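Long-range contact in Exo-arabinanase (Penicillium chrysogenum, PDB 3A72), which hydrolyses the alpha-1,5-linked arabinose chains of arabinan as an exo-acting glycosyl hydrolase, probably from a chain end, and binds arabinobiose: residues Cys308-Gly313 against Ser345-Asp350. Residues are numbered along the deposited sequence; the frame is centred on the assembly and turned at random.
Sequences CPEEHG and SVSVMD
Glu310 reaches from its loop onto strand 345-350 and takes a hydrogen bond from each of two serines, Ser345 and Ser347, that project from the same face of the strand. Glu310 CB lies 3.5 Å from Ser347 OG. Glu310 CG leaves anti to the backbone N (chi1 -178°), 4.2 Å from Ser347 OG, and a bend at chi2 (68°) turns the carboxylate so that each oxygen faces one of the two serines. Glu310 CD lies between the two hydroxyls, 3.5 Å from Ser345 OG and 3.8 Å from Ser347 OG. Glu310 OE1 offers its anti lone pair to Ser347 OG at 2.8 Å. Glu310 OE2 receives Ser345 OG on its syn lone pair, at 2.6 Å. With both oxygens held, rotation of this buried carboxylate is restricted. Ser347 OG is also hydrogen-bonded to the backbone N of Asn8, so this hydroxyl connects the Glu310 carboxylate to strand 6-10. A water bridges Ser345 OG and Glu311 OE2. Towards the other end, contact becomes apolar: Pro309 CD sits 3.8 Å from Met349 CE, the two side chains at a slant, and Cys308 SG lies 4.0 Å from Met349 SD. Leu292 of strand 292-295 touches both Cys308 and Met349. The loop joins two blades of a six-bladed beta-propeller and packs on the second, whose outermost strand is N-terminal strand 6-10, the "Velcro" closure of the ring.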
# COMPACT_ATOMS: atom_id res chain seq x y z
N CYS A 308 -2.37 13.48 -14.57
CA CYS A 308 -1.16 12.88 -13.99
C CYS A 308 -0.33 12.30 -15.13
O CYS A 308 -0.86 11.61 -15.98
CB CYS A 308 -1.59 11.83 -12.99
SG CYS A 308 -0.20 10.90 -12.25
N PRO A 309 1.00 12.55 -15.13
CA PRO A 309 1.83 12.04 -16.23
C PRO A 309 2.25 10.60 -16.08
O PRO A 309 2.83 10.04 -17.03
CB PRO A 309 3.07 12.91 -16.15
CG PRO A 309 3.17 13.29 -14.71
CD PRO A 309 1.75 13.46 -14.22
N GLU A 310 2.02 9.94 -14.94
CA GLU A 310 2.33 8.54 -14.73
C GLU A 310 1.18 7.67 -15.20
O GLU A 310 0.02 7.99 -14.96
CB GLU A 310 2.59 8.30 -13.27
CG GLU A 310 2.97 6.89 -12.91
CD GLU A 310 4.32 6.46 -13.41
OE1 GLU A 310 5.19 7.22 -13.80
OE2 GLU A 310 4.46 5.18 -13.36
N GLU A 311 1.51 6.58 -15.85
CA GLU A 311 0.48 5.64 -16.30
C GLU A 311 -0.33 5.11 -15.15
O GLU A 311 0.11 5.06 -14.00
CB GLU A 311 1.16 4.49 -17.03
CG GLU A 311 2.04 3.61 -16.16
CD GLU A 311 2.77 2.49 -16.94
OE1 GLU A 311 3.03 2.66 -18.17
OE2 GLU A 311 3.11 1.47 -16.31
N HIS A 312 -1.55 4.67 -15.47
CA HIS A 312 -2.34 3.94 -14.51
C HIS A 312 -1.68 2.59 -14.20
O HIS A 312 -1.00 2.01 -15.03
CB HIS A 312 -3.77 3.73 -14.98
CG HIS A 312 -3.99 2.57 -15.83
ND1 HIS A 312 -3.69 2.49 -17.12
CD2 HIS A 312 -4.48 1.34 -15.46
CE1 HIS A 312 -4.00 1.28 -17.59
NE2 HIS A 312 -4.50 0.57 -16.60
N GLY A 313 -1.93 2.08 -12.99
CA GLY A 313 -1.48 0.75 -12.67
C GLY A 313 -2.12 0.28 -11.38
O GLY A 313 -2.66 1.03 -10.59
N SER A 345 8.06 2.15 -12.72
CA SER A 345 8.37 3.52 -13.12
C SER A 345 7.88 4.49 -12.04
O SER A 345 7.06 4.17 -11.18
CB SER A 345 7.78 3.84 -14.47
OG SER A 345 6.39 3.87 -14.46
N VAL A 346 8.37 5.73 -12.17
CA VAL A 346 7.98 6.77 -11.26
C VAL A 346 7.98 8.13 -11.95
O VAL A 346 8.82 8.42 -12.80
CB VAL A 346 8.95 6.78 -10.04
CG1 VAL A 346 10.37 7.10 -10.44
CG2 VAL A 346 8.47 7.70 -8.94
N SER A 347 6.98 8.93 -11.55
CA SER A 347 6.93 10.35 -11.90
C SER A 347 6.93 11.17 -10.61
O SER A 347 6.52 10.67 -9.57
CB SER A 347 5.70 10.66 -12.73
OG SER A 347 5.66 9.93 -13.95
N VAL A 348 7.39 12.42 -10.73
CA VAL A 348 7.35 13.37 -9.63
C VAL A 348 6.63 14.59 -10.13
O VAL A 348 6.98 15.14 -11.18
CB VAL A 348 8.77 13.70 -9.12
CG1 VAL A 348 8.70 14.74 -7.99
CG2 VAL A 348 9.47 12.46 -8.61
N MET A 349 5.62 15.04 -9.40
CA MET A 349 4.85 16.20 -9.71
C MET A 349 5.10 17.30 -8.73
O MET A 349 5.27 17.09 -7.54
CB MET A 349 3.32 15.82 -9.68
CG MET A 349 2.97 14.66 -10.59
SD MET A 349 1.26 14.15 -10.44
CE MET A 349 0.41 15.50 -11.27
N ASP A 350 5.10 18.55 -9.24
CA ASP A 350 5.31 19.76 -8.44
C ASP A 350 3.98 20.26 -7.96
O ASP A 350 3.23 20.87 -8.74
CB ASP A 350 6.06 20.81 -9.24
CG ASP A 350 6.36 22.05 -8.43
OD1 ASP A 350 5.95 22.16 -7.26
OD2 ASP A 350 7.12 22.94 -8.98
O HOH W 1 5.28 1.47 -14.73